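Local structure of beta-lactamase Rm3 (Uncultured bacterium, 5IQK) at residues A[151-156]-A[201-206]; A[217-222]-A[248-253]. The protein hydrolyses the beta-lactam ring of antibiotics as a zinc-dependent metallo-beta-lactamase of subclass B3, and so is linked to antibiotic resistance. All blocks are in the same frame, centred on the assembly; numbering follows the deposited sequence.

Overall arrangement
Both contacts dock a helix against the half of the fold built on the strands 139-142, 145-151, 160-168, 171-178 and 218-221. Contact 1 presses the loop after strand 145-151, which carries the zinc ligand His155, against helix 200-212; contact 2 packs strand 218-221 against the first turn of helix 249-269. Helix 200-212 is followed, after a short connection, by strand 218-221, so the contacts follow one another in the chain. Their centres lie about 17 Å apart and their nearest atoms about 8 Å, without touching. Contact 1 reaches the metal itself, whereas in contact 2 the side chain of Tyr253 stays about 9 Å from a zinc ion.

Contact 1. Residues A[151-156]-A[201-206]; sequences ATPGHT and LADLRH. With ZN (zinc ion), chain C.
Gly154 of the loop 151-156 brings its CA to 4.4 Å from the CA of Leu204 on the helix 201-206, a close backbone approach that no hydrogen bond bridges. Gly154 has backbone angles suited to glycine, with a positive phi. Its bare CA lets the leucine branch close directly onto it, with Leu204 CG 3.6 Å from Gly154 CA and CD2 lying over the same atom and its carbonyl carbon. One residue earlier, Pro153 and Asp203 cross at about a right angle. The ring carbon CG of Pro153 rests 3.5 Å from the carboxylate carbon CG of Asp203, and its CB meets Asp203 OD2 at 3.5 Å. With its CG beside the backbone N (chi1 -81°), Asp203 offers the carboxylate to these ring carbons, while Tyr197 OH and Asn199 ND2 hydrogen-bond OD2 and OD1, fixing its rotation. The carbonyl oxygens of Pro153 and Asp203, both acceptors, approach to 3.4 Å, and each is hydrogen-bonded to the same Ser207 OG. Within the loop, Gly154 N bonds to Thr156 O at 2.8 Å, closing a tight turn around the metal ligand His155. His155 points away from the helix. Its CG is anti to the backbone N (chi1 169°), which carries the imidazole outward to the metal, where NE2 binds the zinc ion at 2.0 Å. ND1, on the other side of the ring, is hydrogen-bonded to Asn182 O, a second-shell contact that helps set the ring's orientation. His77 and His79 complete the protein ligands, and two waters lie at the ion, water 2 at 1.9 Å. The result is the three-histidine zinc site of the metallo-beta-lactamase fold, its third ligand borne on a glycine-containing loop backed by a helix.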
loop_
_atom_site.group_PDB
_atom_site.type_symbol
_atom_site.label_atom_id
_atom_site.label_comp_id
_atom_site.label_asym_id
_atom_site.label_seq_id
_atom_site.Cartn_x
_atom_site.Cartn_y
_atom_site.Cartn_z
ATOM N N ALA A 151 -9.907 4.433 -5.935
ATOM C CA ALA A 151 -8.876 4.911 -6.859
ATOM C C ALA A 151 -8.164 6.125 -6.271
ATOM O O ALA A 151 -8.812 7.134 -5.969
ATOM C CB ALA A 151 -9.488 5.251 -8.217
ATOM N N THR A 152 -6.842 6.022 -6.088
ATOM C CA THR A 152 -6.047 7.155 -5.595
ATOM C C THR A 152 -4.731 7.324 -6.362
ATOM O O THR A 152 -3.639 7.207 -5.806
ATOM C CB THR A 152 -5.740 7.031 -4.064
ATOM O OG1 THR A 152 -5.038 5.809 -3.783
ATOM C CG2 THR A 152 -7.031 7.092 -3.252
ATOM N N PRO A 153 -4.840 7.638 -7.646
ATOM C CA PRO A 153 -3.646 7.843 -8.478
ATOM C C PRO A 153 -2.950 9.184 -8.215
ATOM O O PRO A 153 -3.444 10.022 -7.444
ATOM C CB PRO A 153 -4.214 7.803 -9.902
ATOM C CG PRO A 153 -5.585 8.341 -9.755
ATOM C CD PRO A 153 -6.087 7.826 -8.413
ATOM N N GLY A 154 -1.814 9.381 -8.875
ATOM C CA GLY A 154 -1.054 10.613 -8.763
ATOM C C GLY A 154 0.426 10.312 -8.626
ATOM O O GLY A 154 1.240 10.737 -9.444
ATOM N N HIS A 155 0.778 9.565 -7.585
ATOM C CA HIS A 155 2.133 9.054 -7.434
ATOM C C HIS A 155 2.415 8.074 -8.570
ATOM O O HIS A 155 3.543 8.000 -9.070
ATOM C CB HIS A 155 2.295 8.407 -6.045
ATOM C CG HIS A 155 3.554 7.620 -5.865
ATOM N ND1 HIS A 155 4.754 8.197 -5.498
ATOM C CD2 HIS A 155 3.794 6.288 -5.956
ATOM C CE1 HIS A 155 5.680 7.258 -5.397
ATOM N NE2 HIS A 155 5.117 6.089 -5.652
ATOM N N THR A 156 1.382 7.329 -8.970
ATOM C CA THR A 156 1.362 6.558 -10.227
ATOM C C THR A 156 -0.043 6.678 -10.806
ATOM O O THR A 156 -0.979 7.031 -10.077
ATOM C CB THR A 156 1.694 5.062 -10.042
ATOM O OG1 THR A 156 0.648 4.435 -9.295
ATOM C CG2 THR A 156 3.016 4.866 -9.317
ATOM N N LEU A 201 -1.739 15.960 -12.206
ATOM C CA LEU A 201 -2.206 16.935 -11.214
ATOM C C LEU A 201 -3.674 16.745 -10.871
ATOM O O LEU A 201 -4.054 16.842 -9.707
ATOM C CB LEU A 201 -1.996 18.370 -11.684
ATOM C CG LEU A 201 -0.546 18.842 -11.730
ATOM C CD1 LEU A 201 -0.478 20.315 -12.111
ATOM C CD2 LEU A 201 0.121 18.593 -10.384
ATOM N N ALA A 202 -4.500 16.498 -11.882
ATOM C CA ALA A 202 -5.914 16.229 -11.633
ATOM C C ALA A 202 -6.065 14.975 -10.762
ATOM O O ALA A 202 -6.889 14.936 -9.841
ATOM C CB ALA A 202 -6.662 16.072 -12.943
ATOM N N ASP A 203 -5.265 13.955 -11.055
ATOM C CA ASP A 203 -5.263 12.733 -10.234
ATOM C C ASP A 203 -4.900 13.000 -8.772
ATOM O O ASP A 203 -5.617 12.558 -7.857
ATOM C CB ASP A 203 -4.285 11.703 -10.799
ATOM C CG ASP A 203 -4.859 10.914 -11.944
ATOM O OD1 ASP A 203 -6.033 11.141 -12.292
ATOM O OD2 ASP A 203 -4.126 10.079 -12.510
ATOM N N LEU A 204 -3.790 13.701 -8.551
ATOM C CA LEU A 204 -3.354 14.009 -7.189
ATOM C C LEU A 204 -4.399 14.814 -6.425
ATOM O O LEU A 204 -4.706 14.485 -5.278
ATOM C CB LEU A 204 -2.019 14.763 -7.201
ATOM C CG LEU A 204 -0.726 13.965 -7.410
ATOM C CD1 LEU A 204 0.434 14.905 -7.702
ATOM C CD2 LEU A 204 -0.409 13.094 -6.193
ATOM N N ARG A 205 -4.954 15.854 -7.048
ATOM C CA ARG A 205 -5.959 16.670 -6.376
ATOM C C ARG A 205 -7.200 15.870 -6.001
ATOM O O ARG A 205 -7.746 16.045 -4.916
ATOM C CB ARG A 205 -6.388 17.870 -7.235
ATOM C CG ARG A 205 -5.259 18.771 -7.695
ATOM C CD ARG A 205 -4.718 19.588 -6.539
ATOM N NE ARG A 205 -3.662 20.505 -6.955
ATOM C CZ ARG A 205 -2.810 21.074 -6.111
ATOM N NH1 ARG A 205 -2.899 20.811 -4.810
ATOM N NH2 ARG A 205 -1.869 21.894 -6.563
ATOM N N HIS A 206 -7.658 15.009 -6.905
ATOM C CA HIS A 206 -8.864 14.245 -6.646
ATOM C C HIS A 206 -8.573 13.167 -5.583
ATOM O O HIS A 206 -9.454 12.822 -4.788
ATOM C CB HIS A 206 -9.429 13.651 -7.943
ATOM C CG HIS A 206 -10.775 13.006 -7.781
ATOM N ND1 HIS A 206 -11.947 13.733 -7.779
ATOM C CD2 HIS A 206 -11.141 11.708 -7.646
ATOM C CE1 HIS A 206 -12.972 12.914 -7.623
ATOM N NE2 HIS A 206 -12.511 11.679 -7.552
HETATM ZN ZN ZN C . 5.709 4.126 -5.624
HETATM O O HOH W 1 5.601 4.818 -3.146
HETATM O O HOH W 2 7.173 3.728 -4.484
#

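Contact 2. Residues A[217-222]-A[248-253]; sequences DVLISA and QACRAY
Leu219 carries the tight part of this contact, reaching from strand 218-221 into the first turn of helix 249-269. Its CB meets Ala249 CB at 3.8 Å, and with CG anti to the backbone N (chi1 173°) the two methyls part: CD2 lies 3.7 Å from Ala249 O and 4.0 Å from Tyr253 CB, while CD1 faces Cys250 SG at 4.1 Å. That sulfur is tied to Cys216, so a disulfide fastens the helix start to the residue just before the segment 217-222. Further along, Ser221 CB comes within 3.6 Å of Tyr253 CE1, approaching the ring obliquely. The serine hydroxyl takes no part here, being hydrogen-bonded to His223 O and Ser227 OG, and Tyr253 OH is hydrogen-bonded to Asp179 O. The packing is therefore apolar, with no hydrogen bond between the segments. On the solvent side Gln248 and Arg251 are exposed and join each other by a long, bent bond, Arg251 NH1 to Gln248 OE1 at 3.3 Å and 136°. Strand 218-221 and the helix segment 249-253 run in roughly the same direction, at 35°, and their axes approach to 9.1 Å. Beside them, Ala178 of strand 171-178 touches both Leu219 and Tyr253, placing helix 249-269 across the edge strand 218-221 and its parallel neighbour.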
loop_
_atom_site.group_PDB
_atom_site.type_symbol
_atom_site.label_atom_id
_atom_site.label_comp_id
_atom_site.label_asym_id
_atom_site.label_seq_id
_atom_site.Cartn_x
_atom_site.Cartn_y
_atom_site.Cartn_z
ATOM N N ASP A 217 -10.339 5.419 11.108
ATOM C CA ASP A 217 -9.907 5.193 12.491
ATOM C C ASP A 217 -8.467 4.697 12.619
ATOM O O ASP A 217 -7.721 5.174 13.478
ATOM C CB ASP A 217 -10.845 4.208 13.185
ATOM C CG ASP A 217 -12.235 4.760 13.341
ATOM O OD1 ASP A 217 -12.350 5.945 13.725
ATOM O OD2 ASP A 217 -13.206 4.019 13.073
ATOM N N VAL A 218 -8.092 3.706 11.814
ATOM C CA VAL A 218 -6.719 3.211 11.812
ATOM C C VAL A 218 -6.096 3.275 10.415
ATOM O O VAL A 218 -6.541 2.603 9.474
ATOM C CB VAL A 218 -6.616 1.758 12.349
ATOM C CG1 VAL A 218 -5.160 1.289 12.327
ATOM C CG2 VAL A 218 -7.192 1.650 13.767
ATOM N N LEU A 219 -5.050 4.082 10.302
ATOM C CA LEU A 219 -4.355 4.275 9.038
ATOM C C LEU A 219 -3.043 3.503 8.972
ATOM O O LEU A 219 -2.215 3.573 9.882
ATOM C CB LEU A 219 -4.090 5.765 8.805
ATOM C CG LEU A 219 -3.217 6.123 7.596
ATOM C CD1 LEU A 219 -3.945 5.711 6.314
ATOM C CD2 LEU A 219 -2.863 7.610 7.567
ATOM N N ILE A 220 -2.864 2.772 7.873
ATOM C CA ILE A 220 -1.559 2.257 7.490
ATOM C C ILE A 220 -1.212 2.807 6.099
ATOM O O ILE A 220 -1.954 2.592 5.137
ATOM C CB ILE A 220 -1.509 0.722 7.456
ATOM C CG1 ILE A 220 -1.977 0.121 8.788
ATOM C CG2 ILE A 220 -0.096 0.253 7.123
ATOM C CD1 ILE A 220 -3.451 -0.252 8.795
ATOM N N SER A 221 -0.106 3.531 5.992
ATOM C CA SER A 221 0.339 4.030 4.683
ATOM C C SER A 221 1.309 3.048 4.025
ATOM O O SER A 221 2.072 2.368 4.713
ATOM C CB SER A 221 1.002 5.406 4.822
ATOM O OG SER A 221 1.966 5.372 5.859
ATOM N N ALA A 222 1.291 3.001 2.694
ATOM C CA ALA A 222 2.113 2.068 1.925
ATOM C C ALA A 222 3.584 2.153 2.341
ATOM O O ALA A 222 4.263 1.130 2.449
ATOM C CB ALA A 222 1.955 2.340 0.426
ATOM N N GLN A 248 -8.108 11.459 12.799
ATOM C CA GLN A 248 -7.623 12.575 11.992
ATOM C C GLN A 248 -6.482 12.180 11.054
ATOM O O GLN A 248 -5.967 13.023 10.306
ATOM C CB GLN A 248 -7.170 13.716 12.912
ATOM C CG GLN A 248 -8.299 14.553 13.514
ATOM C CD GLN A 248 -9.077 15.334 12.464
ATOM O OE1 GLN A 248 -8.489 15.997 11.604
ATOM N NE2 GLN A 248 -10.401 15.263 12.531
ATOM N N ALA A 249 -6.088 10.908 11.094
ATOM C CA ALA A 249 -4.879 10.453 10.395
ATOM C C ALA A 249 -4.911 10.645 8.875
ATOM O O ALA A 249 -3.939 11.117 8.305
ATOM C CB ALA A 249 -4.606 8.993 10.720
ATOM N N CYS A 250 -6.001 10.263 8.215
ATOM C CA CYS A 250 -6.068 10.452 6.760
ATOM C C CYS A 250 -6.035 11.931 6.378
ATOM O O CYS A 250 -5.426 12.286 5.378
ATOM C CB CYS A 250 -7.309 9.789 6.169
ATOM S SG CYS A 250 -7.317 8.005 6.362
ATOM N N ARG A 251 -6.688 12.786 7.163
ATOM C CA ARG A 251 -6.634 14.228 6.899
ATOM C C ARG A 251 -5.219 14.783 7.023
ATOM O O ARG A 251 -4.807 15.631 6.228
ATOM C CB ARG A 251 -7.556 15.006 7.842
ATOM C CG ARG A 251 -9.038 14.775 7.655
ATOM C CD ARG A 251 -9.819 15.811 8.463
ATOM N NE ARG A 251 -9.757 17.131 7.836
ATOM C CZ ARG A 251 -9.834 18.285 8.497
ATOM N NH1 ARG A 251 -9.986 18.293 9.816
ATOM N NH2 ARG A 251 -9.757 19.436 7.838
ATOM N N ALA A 252 -4.475 14.308 8.015
ATOM C CA ALA A 252 -3.103 14.764 8.210
ATOM C C ALA A 252 -2.189 14.236 7.108
ATOM O O ALA A 252 -1.262 14.912 6.683
ATOM C CB ALA A 252 -2.590 14.333 9.575
ATOM N N TYR A 253 -2.462 13.013 6.670
ATOM C CA TYR A 253 -1.722 12.367 5.593
ATOM C C TYR A 253 -1.864 13.165 4.300
ATOM O O TYR A 253 -0.880 13.417 3.584
ATOM C CB TYR A 253 -2.246 10.946 5.414
ATOM C CG TYR A 253 -1.554 10.073 4.387
ATOM C CD1 TYR A 253 -0.277 9.585 4.610
ATOM C CD2 TYR A 253 -2.208 9.694 3.217
ATOM C CE1 TYR A 253 0.344 8.749 3.684
ATOM C CE2 TYR A 253 -1.601 8.861 2.286
ATOM C CZ TYR A 253 -0.322 8.399 2.523
ATOM O OH TYR A 253 0.281 7.566 1.607
#